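Local coordinates for isoflavone reductase (Medicago sativa, PDB 2GAS), which reduces 2'-hydroxyisoflavones to chiral isoflavanones with NADPH, giving the penultimate intermediate on the way to the alfalfa phytoalexin (-)-medicarpin, at residues A[21-24]-A[28-31]; A[58-63]-A[71-76]; A[114-119]-A[211-216]; A[199-202]-A[206-209]. All blocks are in the same frame, centred on the assembly; numbering follows the deposited sequence.

Interaction 1: A[21-24]-A[28-31]; sequences ASIK and PTYA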
loop_
_atom_site.group_PDB
_atom_site.type_symbol
_atom_site.label_atom_id
_atom_site.label_comp_id
_atom_site.label_asym_id
_atom_site.label_seq_id
_atom_site.Cartn_x
_atom_site.Cartn_y
_atom_site.Cartn_z
ATOM N N ALA A 21 12.323 7.157 -0.262
ATOM C CA ALA A 21 12.572 6.947 1.161
ATOM C C ALA A 21 13.870 6.169 1.361
ATOM O O ALA A 21 14.593 6.384 2.332
ATOM C CB ALA A 21 11.397 6.197 1.804
ATOM N N SER A 22 14.169 5.264 0.435
ATOM C CA SER A 22 15.385 4.472 0.534
ATOM C C SER A 22 16.584 5.406 0.381
ATOM O O SER A 22 17.553 5.313 1.136
ATOM C CB SER A 22 15.399 3.385 -0.542
ATOM O OG SER A 22 16.528 2.538 -0.398
ATOM N N ILE A 23 16.504 6.315 -0.586
ATOM C CA ILE A 23 17.581 7.278 -0.810
ATOM C C ILE A 23 17.728 8.188 0.407
ATOM O O ILE A 23 18.840 8.455 0.859
ATOM C CB ILE A 23 17.302 8.166 -2.049
ATOM C CG1 ILE A 23 17.502 7.360 -3.336
ATOM C CG2 ILE A 23 18.205 9.398 -2.031
ATOM C CD1 ILE A 23 18.906 6.821 -3.533
ATOM N N LYS A 24 16.601 8.659 0.929
ATOM C CA LYS A 24 16.590 9.548 2.088
ATOM C C LYS A 24 17.263 8.908 3.303
ATOM O O LYS A 24 18.037 9.561 4.013
ATOM C CB LYS A 24 15.143 9.927 2.426
ATOM C CG LYS A 24 14.979 10.900 3.583
ATOM C CD LYS A 24 15.519 12.271 3.233
ATOM C CE LYS A 24 15.279 13.254 4.369
ATOM N NZ LYS A 24 13.823 13.389 4.674
ATOM N N PRO A 28 21.856 1.954 -0.066
ATOM C CA PRO A 28 22.269 1.884 -1.469
ATOM C C PRO A 28 20.938 1.466 -2.097
ATOM O O PRO A 28 20.346 0.463 -1.684
ATOM C CB PRO A 28 23.284 0.747 -1.471
ATOM C CG PRO A 28 23.919 0.873 -0.122
ATOM C CD PRO A 28 22.725 1.119 0.785
ATOM N N THR A 29 20.463 2.229 -3.072
ATOM C CA THR A 29 19.164 1.961 -3.676
ATOM C C THR A 29 19.228 1.533 -5.132
ATOM O O THR A 29 19.904 2.165 -5.941
ATOM C CB THR A 29 18.282 3.217 -3.519
ATOM O OG1 THR A 29 18.296 3.620 -2.142
ATOM C CG2 THR A 29 16.852 2.938 -3.934
ATOM N N TYR A 30 18.516 0.454 -5.448
ATOM C CA TYR A 30 18.475 -0.108 -6.794
ATOM C C TYR A 30 17.038 -0.182 -7.299
ATOM O O TYR A 30 16.117 -0.418 -6.520
ATOM C CB TYR A 30 19.068 -1.524 -6.786
ATOM C CG TYR A 30 20.502 -1.615 -6.311
ATOM C CD1 TYR A 30 20.842 -1.355 -4.983
ATOM C CD2 TYR A 30 21.520 -1.963 -7.195
ATOM C CE1 TYR A 30 22.168 -1.439 -4.549
ATOM C CE2 TYR A 30 22.845 -2.047 -6.774
ATOM C CZ TYR A 30 23.162 -1.783 -5.453
ATOM O OH TYR A 30 24.476 -1.850 -5.046
ATOM N N ALA A 31 16.847 0.026 -8.597
ATOM C CA ALA A 31 15.515 -0.044 -9.191
ATOM C C ALA A 31 15.563 -0.936 -10.428
ATOM O O ALA A 31 16.431 -0.767 -11.281
ATOM C CB ALA A 31 15.027 1.355 -9.572
#
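The first beta-alpha-beta unit of the NADP-binding Rossmann domain is fastened here, where S22 and I23 of helix 15-25 meet T29 at the start of strand 29-33. The chain leaves the helix, turns within a few residues and comes back as the next strand, so the last turn of the helix packs against T29. The link is a hydroxyl pair: S22 OG donates to T29 OG1 at 2.7 Å, and T29 OG1 is bonded in turn to the carbonyl oxygen of N27 in the turn. S22 can reach across because its OG stands anti to the backbone N (chi1 -176°). On T29 the OG1 is anti to the carbonyl carbon (chi1 -51°), and the CG2 methyl goes alongside S22, 3.7 Å from S22 CB.

I23 adds an apolar flank, its side chain crossing that of T29 at about a right angle. The hydroxyl of T29 is thus engaged by two polar partners while carbon packs beside it, in a buried spot where I5 and I199 also touch S22. The flank is made by the delta methyl of the isoleucine: I23 CD1 lies 3.5 Å from T29 OG1 and 3.7 Å from T29 CB.

Interaction 2: A[58-63]-A[71-76]; sequences ILLEGD and VKAIKQ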
loop_
_atom_site.group_PDB
_atom_site.type_symbol
_atom_site.label_atom_id
_atom_site.label_comp_id
_atom_site.label_asym_id
_atom_site.label_seq_id
_atom_site.Cartn_x
_atom_site.Cartn_y
_atom_site.Cartn_z
ATOM N N ILE A 58 20.737 3.135 -8.472
ATOM C CA ILE A 58 21.380 2.266 -9.451
ATOM C C ILE A 58 20.303 1.504 -10.219
ATOM O O ILE A 58 19.474 0.819 -9.624
ATOM C CB ILE A 58 22.322 1.238 -8.767
ATOM C CG1 ILE A 58 23.536 1.952 -8.159
ATOM C CG2 ILE A 58 22.786 0.201 -9.771
ATOM C CD1 ILE A 58 23.210 2.870 -7.015
ATOM N N LEU A 59 20.310 1.631 -11.540
ATOM C CA LEU A 59 19.322 0.944 -12.360
ATOM C C LEU A 59 19.822 -0.422 -12.786
ATOM O O LEU A 59 20.876 -0.534 -13.413
ATOM C CB LEU A 59 19.005 1.757 -13.616
ATOM C CG LEU A 59 18.538 3.193 -13.414
ATOM C CD1 LEU A 59 18.237 3.807 -14.772
ATOM C CD2 LEU A 59 17.303 3.214 -12.519
ATOM N N LEU A 60 19.064 -1.458 -12.446
ATOM C CA LEU A 60 19.414 -2.817 -12.831
ATOM C C LEU A 60 18.455 -3.193 -13.956
ATOM O O LEU A 60 17.239 -3.055 -13.819
ATOM C CB LEU A 60 19.260 -3.773 -11.644
ATOM C CG LEU A 60 20.214 -3.535 -10.467
ATOM C CD1 LEU A 60 19.993 -4.602 -9.407
ATOM C CD2 LEU A 60 21.658 -3.570 -10.951
ATOM N N GLU A 61 19.005 -3.653 -15.075
ATOM C CA GLU A 61 18.185 -4.007 -16.224
ATOM C C GLU A 61 17.551 -5.382 -16.078
ATOM O O GLU A 61 18.239 -6.370 -15.820
ATOM C CB GLU A 61 19.024 -3.957 -17.504
ATOM C CG GLU A 61 18.194 -3.928 -18.780
ATOM C CD GLU A 61 19.046 -3.864 -20.034
ATOM O OE1 GLU A 61 19.984 -3.040 -20.080
ATOM O OE2 GLU A 61 18.767 -4.632 -20.978
ATOM N N GLY A 62 16.235 -5.444 -16.243
ATOM C CA GLY A 62 15.555 -6.717 -16.122
ATOM C C GLY A 62 14.046 -6.611 -16.166
ATOM O O GLY A 62 13.480 -5.521 -16.072
ATOM N N ASP A 63 13.400 -7.760 -16.310
ATOM C CA ASP A 63 11.948 -7.833 -16.367
ATOM C C ASP A 63 11.464 -9.011 -15.531
ATOM O O ASP A 63 12.001 -10.114 -15.623
ATOM C CB ASP A 63 11.485 -7.997 -17.817
ATOM C CG ASP A 63 9.997 -8.278 -17.928
ATOM O OD1 ASP A 63 9.200 -7.530 -17.322
ATOM O OD2 ASP A 63 9.627 -9.248 -18.623
ATOM N N VAL A 71 17.176 -13.013 -11.532
ATOM C CA VAL A 71 18.164 -13.613 -10.647
ATOM C C VAL A 71 19.429 -12.762 -10.597
ATOM O O VAL A 71 19.978 -12.524 -9.525
ATOM C CB VAL A 71 18.544 -15.041 -11.108
ATOM C CG1 VAL A 71 19.664 -15.587 -10.241
ATOM C CG2 VAL A 71 17.327 -15.952 -11.045
ATOM N N LYS A 72 19.882 -12.294 -11.757
ATOM C CA LYS A 72 21.088 -11.474 -11.830
ATOM C C LYS A 72 20.972 -10.186 -11.024
ATOM O O LYS A 72 21.929 -9.759 -10.379
ATOM C CB LYS A 72 21.412 -11.131 -13.289
ATOM C CG LYS A 72 22.660 -10.274 -13.454
ATOM C CD LYS A 72 22.916 -9.928 -14.915
ATOM C CE LYS A 72 24.161 -9.062 -15.067
ATOM N NZ LYS A 72 24.046 -7.757 -14.346
ATOM N N ALA A 73 19.794 -9.572 -11.062
ATOM C CA ALA A 73 19.558 -8.332 -10.334
ATOM C C ALA A 73 19.495 -8.593 -8.835
ATOM O O ALA A 73 20.130 -7.898 -8.045
ATOM C CB ALA A 73 18.255 -7.692 -10.805
ATOM N N ILE A 74 18.725 -9.608 -8.455
ATOM C CA ILE A 74 18.552 -9.958 -7.051
ATOM C C ILE A 74 19.855 -10.353 -6.356
ATOM O O ILE A 74 20.038 -10.081 -5.168
ATOM C CB ILE A 74 17.504 -11.086 -6.907
ATOM C CG1 ILE A 74 16.133 -10.566 -7.353
ATOM C CG2 ILE A 74 17.447 -11.577 -5.472
ATOM C CD1 ILE A 74 15.038 -11.617 -7.368
ATOM N N LYS A 75 20.766 -10.983 -7.090
ATOM C CA LYS A 75 22.045 -11.384 -6.510
ATOM C C LYS A 75 22.888 -10.185 -6.082
ATOM O O LYS A 75 23.826 -10.321 -5.291
ATOM C CB LYS A 75 22.846 -12.221 -7.510
ATOM C CG LYS A 75 22.430 -13.672 -7.591
ATOM C CD LYS A 75 23.255 -14.399 -8.640
ATOM C CE LYS A 75 23.267 -15.891 -8.389
ATOM N NZ LYS A 75 23.975 -16.204 -7.112
ATOM N N GLN A 76 22.549 -9.008 -6.593
ATOM C CA GLN A 76 23.304 -7.802 -6.273
ATOM C C GLN A 76 22.794 -7.027 -5.060
ATOM O O GLN A 76 23.425 -6.065 -4.635
ATOM C CB GLN A 76 23.321 -6.869 -7.486
ATOM C CG GLN A 76 23.967 -7.471 -8.718
ATOM C CD GLN A 76 23.824 -6.582 -9.937
ATOM O OE1 GLN A 76 24.380 -5.484 -9.992
ATOM N NE2 GLN A 76 23.070 -7.051 -10.922
#
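The flat group of this contact is the amide of Q76, which the CD2 methyl of L60 meets at a slant. L60 CD2 lies 3.5 Å from Q76 OE1 and 3.8 Å from Q76 NE2, so both ends of the amide feel the same methyl. In the amide's own plane lies a polar partner, the carbonyl oxygen of K72, which takes a nearly straight bond from Q76 NE2 (3.0 Å, 171° at the hydrogen). The donor stands above the K72 carbonyl plane by 47°. This bond back onto the last turn of the helix fixes the rotation of the amide, whose chain runs out extended beyond CG.

The other branch of the leucine packs on the helix itself: L60 CD1 is 3.8 Å from A73 CB and 3.6 Å from A73 O. That carbonyl oxygen already accepts from the backbone N of Q76, so the methyl rests on a satisfied polar atom.

L60 belongs to the edge strand 58-61 of the five-stranded parallel sheet and also touches Y30, while A73 reaches L32 of the neighbouring strand 29-33. Helix 67-74 therefore packs against both strands before the chain goes on to strand 79-82, with I74 turned toward helix 92-102.

Interaction 3: A[114-119]-A[211-216]; sequences GLDVDR and AVHIRL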
loop_
_atom_site.group_PDB
_atom_site.type_symbol
_atom_site.label_atom_id
_atom_site.label_comp_id
_atom_site.label_asym_id
_atom_site.label_seq_id
_atom_site.Cartn_x
_atom_site.Cartn_y
_atom_site.Cartn_z
ATOM N N GLY A 114 -1.693 -2.672 1.724
ATOM C CA GLY A 114 -3.122 -2.502 1.890
ATOM C C GLY A 114 -3.499 -3.036 3.255
ATOM O O GLY A 114 -2.732 -2.922 4.210
ATOM N N LEU A 115 -4.683 -3.620 3.364
ATOM C CA LEU A 115 -5.111 -4.172 4.643
ATOM C C LEU A 115 -4.338 -5.459 4.913
ATOM O O LEU A 115 -3.583 -5.929 4.062
ATOM C CB LEU A 115 -6.616 -4.476 4.622
ATOM C CG LEU A 115 -7.075 -5.760 3.918
ATOM C CD1 LEU A 115 -8.575 -5.913 4.083
ATOM C CD2 LEU A 115 -6.702 -5.717 2.446
ATOM N N ASP A 116 -4.507 -6.023 6.102
ATOM C CA ASP A 116 -3.851 -7.287 6.423
ATOM C C ASP A 116 -4.761 -8.351 5.797
ATOM O O ASP A 116 -5.850 -8.614 6.307
ATOM C CB ASP A 116 -3.767 -7.484 7.940
ATOM C CG ASP A 116 -3.055 -8.764 8.313
ATOM O OD1 ASP A 116 -2.865 -9.602 7.411
ATOM O OD2 ASP A 116 -2.691 -8.940 9.495
ATOM N N VAL A 117 -4.316 -8.959 4.697
ATOM C CA VAL A 117 -5.141 -9.947 4.004
ATOM C C VAL A 117 -5.437 -11.232 4.767
ATOM O O VAL A 117 -6.222 -12.062 4.301
ATOM C CB VAL A 117 -4.561 -10.292 2.606
ATOM C CG1 VAL A 117 -4.552 -9.048 1.737
ATOM C CG2 VAL A 117 -3.156 -10.868 2.735
ATOM N N ASP A 118 -4.823 -11.405 5.931
ATOM C CA ASP A 118 -5.105 -12.587 6.743
ATOM C C ASP A 118 -6.130 -12.198 7.804
ATOM O O ASP A 118 -6.507 -13.009 8.652
ATOM C CB ASP A 118 -3.828 -13.117 7.398
ATOM C CG ASP A 118 -3.007 -13.981 6.453
ATOM O OD1 ASP A 118 -1.774 -14.044 6.627
ATOM O OD2 ASP A 118 -3.601 -14.606 5.546
ATOM N N ARG A 119 -6.580 -10.948 7.735
ATOM C CA ARG A 119 -7.565 -10.404 8.667
ATOM C C ARG A 119 -8.650 -9.592 7.965
ATOM O O ARG A 119 -8.679 -8.359 8.065
ATOM C CB ARG A 119 -6.891 -9.496 9.696
ATOM C CG ARG A 119 -5.991 -10.184 10.693
ATOM C CD ARG A 119 -5.527 -9.153 11.709
ATOM N NE ARG A 119 -4.922 -9.751 12.892
ATOM C CZ ARG A 119 -3.616 -9.800 13.126
ATOM N NH1 ARG A 119 -2.763 -9.284 12.256
ATOM N NH2 ARG A 119 -3.167 -10.356 14.241
ATOM N N ALA A 211 4.362 -9.033 10.085
ATOM C CA ALA A 211 3.498 -8.148 9.321
ATOM C C ALA A 211 3.617 -6.826 10.081
ATOM O O ALA A 211 3.503 -6.804 11.310
ATOM C CB ALA A 211 2.054 -8.641 9.350
ATOM N N VAL A 212 3.883 -5.739 9.364
ATOM C CA VAL A 212 4.006 -4.414 9.985
ATOM C C VAL A 212 2.722 -3.662 9.660
ATOM O O VAL A 212 2.359 -3.510 8.494
ATOM C CB VAL A 212 5.230 -3.649 9.433
ATOM C CG1 VAL A 212 5.279 -2.236 10.006
ATOM C CG2 VAL A 212 6.499 -4.394 9.795
ATOM N N HIS A 213 2.038 -3.193 10.699
ATOM C CA HIS A 213 0.764 -2.502 10.537
ATOM C C HIS A 213 0.857 -1.008 10.763
ATOM O O HIS A 213 1.400 -0.559 11.772
ATOM C CB HIS A 213 -0.244 -3.090 11.519
ATOM C CG HIS A 213 -0.310 -4.582 11.475
ATOM N ND1 HIS A 213 -1.192 -5.263 10.663
ATOM C CD2 HIS A 213 0.452 -5.523 12.079
ATOM C CE1 HIS A 213 -0.967 -6.561 10.769
ATOM N NE2 HIS A 213 0.026 -6.746 11.620
ATOM N N ILE A 214 0.314 -0.242 9.823
ATOM C CA ILE A 214 0.324 1.207 9.946
ATOM C C ILE A 214 -1.065 1.698 10.354
ATOM O O ILE A 214 -1.990 1.721 9.545
ATOM C CB ILE A 214 0.708 1.896 8.610
ATOM C CG1 ILE A 214 1.975 1.265 8.025
ATOM C CG2 ILE A 214 0.904 3.396 8.837
ATOM C CD1 ILE A 214 3.218 1.514 8.818
ATOM N N ARG A 215 -1.216 2.043 11.627
ATOM C CA ARG A 215 -2.464 2.592 12.155
ATOM C C ARG A 215 -1.973 3.774 12.986
ATOM O O ARG A 215 -1.702 3.628 14.173
ATOM C CB ARG A 215 -3.199 1.594 13.061
ATOM C CG ARG A 215 -4.120 0.605 12.345
ATOM C CD ARG A 215 -3.486 -0.766 12.190
ATOM N NE ARG A 215 -3.152 -1.409 13.465
ATOM C CZ ARG A 215 -3.966 -2.198 14.166
ATOM N NH1 ARG A 215 -5.195 -2.460 13.738
ATOM N NH2 ARG A 215 -3.532 -2.762 15.286
ATOM N N LEU A 216 -1.840 4.933 12.346
ATOM C CA LEU A 216 -1.338 6.134 13.016
ATOM C C LEU A 216 -2.438 6.827 13.830
ATOM O O LEU A 216 -3.495 7.166 13.312
ATOM C CB LEU A 216 -0.741 7.072 11.965
ATOM C CG LEU A 216 0.272 6.380 11.035
ATOM C CD1 LEU A 216 0.574 7.264 9.843
ATOM C CD2 LEU A 216 1.547 6.047 11.803
#
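Van der Waals contact joins the two segments, and it centres on one ring carbon, H213 CE1, with D116 and R119 both against it. D116 OD2 comes in at the ring edge, close to the ring plane, 3.2 Å from H213 CE1; carboxylate and ring are turned 41° against each other. R119 NH1 approaches the same carbon obliquely at 3.6 Å, its guanidinium plane 70° from that of the imidazole.

Charge pairing within 114-119 holds the carboxylate and the guanidinium in place. R119 NH1 makes a salt bridge to D116 OD2 at 2.8 Å, meeting the oxygen nearly along its C-O axis, though the bond is bent at the hydrogen. The other carboxylate oxygen, D116 OD1, pairs with R137, a residue that probably binds NADP(+), as in relatives. R119 NH2 reaches D284 on strand 284-286.

Hydrogen bonds supply the rest. The imidazole is clamped at both nitrogens, H213 ND1 by Y277 OH and H213 NE2 by D284 OD1, which leaves CE1 turned to the carboxylate. D116, its CG anti to the backbone N (chi1 -178°), receives the backbone N of D118 on OD1 at 3.0 Å, and its carbonyl oxygen receives R119 N at 2.8 Å. The result is an Asx turn laid over a type I beta turn, set beside R137 and joining the loop after strand 107-109 to strand 210-213.

Interaction 4: A[199-202]-A[206-209]; sequences IRAA and NTLN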
loop_
_atom_site.group_PDB
_atom_site.type_symbol
_atom_site.label_atom_id
_atom_site.label_comp_id
_atom_site.label_asym_id
_atom_site.label_seq_id
_atom_site.Cartn_x
_atom_site.Cartn_y
_atom_site.Cartn_z
ATOM N N ILE A 199 10.706 1.595 4.436
ATOM C CA ILE A 199 12.157 1.551 4.551
ATOM C C ILE A 199 12.569 1.397 6.016
ATOM O O ILE A 199 13.546 0.716 6.318
ATOM C CB ILE A 199 12.806 2.807 3.909
ATOM C CG1 ILE A 199 12.663 2.748 2.380
ATOM C CG2 ILE A 199 14.291 2.871 4.257
ATOM C CD1 ILE A 199 11.255 2.666 1.874
ATOM N N ARG A 200 11.820 2.009 6.933
ATOM C CA ARG A 200 12.127 1.856 8.353
ATOM C C ARG A 200 12.024 0.372 8.691
ATOM O O ARG A 200 12.870 -0.177 9.393
ATOM C CB ARG A 200 11.137 2.644 9.217
ATOM C CG ARG A 200 11.480 4.109 9.393
ATOM C CD ARG A 200 12.745 4.276 10.228
ATOM N NE ARG A 200 12.468 4.788 11.567
ATOM C CZ ARG A 200 12.805 4.156 12.686
ATOM N NH1 ARG A 200 13.428 2.986 12.624
ATOM N NH2 ARG A 200 12.528 4.692 13.865
ATOM N N ALA A 201 10.984 -0.276 8.171
ATOM C CA ALA A 201 10.774 -1.698 8.408
ATOM C C ALA A 201 11.886 -2.518 7.751
ATOM O O ALA A 201 12.380 -3.483 8.329
ATOM C CB ALA A 201 9.399 -2.126 7.858
ATOM N N ALA A 202 12.287 -2.117 6.547
ATOM C CA ALA A 202 13.332 -2.838 5.825
ATOM C C ALA A 202 14.639 -2.867 6.610
ATOM O O ALA A 202 15.324 -3.888 6.647
ATOM C CB ALA A 202 13.554 -2.194 4.464
ATOM N N ASN A 206 13.887 -6.427 13.551
ATOM C CA ASN A 206 12.734 -6.941 14.279
ATOM C C ASN A 206 11.517 -7.274 13.421
ATOM O O ASN A 206 10.583 -7.912 13.906
ATOM C CB ASN A 206 12.316 -5.959 15.378
ATOM C CG ASN A 206 13.372 -5.812 16.462
ATOM O OD1 ASN A 206 14.001 -6.790 16.866
ATOM N ND2 ASN A 206 13.556 -4.591 16.950
ATOM N N THR A 207 11.518 -6.857 12.157
ATOM C CA THR A 207 10.379 -7.142 11.287
ATOM C C THR A 207 10.521 -8.460 10.538
ATOM O O THR A 207 9.714 -8.764 9.662
ATOM C CB THR A 207 10.154 -6.024 10.244
ATOM O OG1 THR A 207 11.284 -5.955 9.370
ATOM C CG2 THR A 207 9.951 -4.682 10.928
ATOM N N LEU A 208 11.536 -9.246 10.887
ATOM C CA LEU A 208 11.755 -10.541 10.244
ATOM C C LEU A 208 10.534 -11.446 10.387
ATOM O O LEU A 208 10.101 -11.747 11.503
ATOM C CB LEU A 208 12.960 -11.251 10.860
ATOM C CG LEU A 208 13.150 -12.685 10.349
ATOM C CD1 LEU A 208 13.589 -12.647 8.892
ATOM C CD2 LEU A 208 14.170 -13.412 11.198
ATOM N N ASN A 209 9.997 -11.887 9.252
ATOM C CA ASN A 209 8.829 -12.767 9.223
ATOM C C ASN A 209 7.675 -12.207 10.047
ATOM O O ASN A 209 6.995 -12.934 10.775
ATOM C CB ASN A 209 9.205 -14.171 9.724
ATOM C CG ASN A 209 10.119 -14.915 8.757
ATOM O OD1 ASN A 209 10.510 -16.059 9.009
ATOM N ND2 ASN A 209 10.458 -14.277 7.651
#
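T207 is where segment 206-209 touches helix 191-202, and it does so through A201. Going along the segment, N206 comes first, within a short 3-10 turn that runs on to T207; its backbone N is bonded to D204 OD1, in the link after the helix.

T207 follows and carries the contact with both branches. Its OG1 sits between the backbone N and the carbonyl carbon (chi1 64°), which brings it within 2.9 Å of A201 O. The methyl is then anti to the carbonyl carbon and lies over the same residue: T207 CG2 is 4.0 Å from A201 CB and 3.8 Å from A201 O. The backbone oxygen of T207 is bonded to T148 OG1 at the start of strand 148-151.

L208 turns its side chain away from the helix and onto P146, and N209 then leads the chain into strand 210-213.

The polar end of T207 has stronger partners outside the two segments. T207 OG1 is bonded to K107 NZ and to D204 O, and K107 NZ also bonds to A201 O and A202 O. One lysine amine thus gathers the last carbonyl oxygens of the helix and the threonine hydroxyl. Since those carbonyls mark the negative end of the helix dipole, its positive charge is probably favoured there, and the buried oxygens are provided with a donor.

In the fold
From the N terminus, interaction 1 closes a very short loop between helix 15-25 and strand 29-33. Interaction 2 follows in series, closing the next loop from edge strand 58-61 to helix 67-74. These two share a sheet: strands 29-33 and 58-61 lie side by side, tied by backbone hydrogen bonds between I58 and both T29 and A31. Interaction 3 spans a much longer loop, from the segment after strand 107-109 to strand 210-213 in the smaller three-stranded parallel sheet. Interaction 4 is nested inside that loop and touches interaction 3 where V212 packs on T207. It also reaches back to interaction 1, I199 lying against A21, so helix 191-202 bridges the early and later parts of the fold.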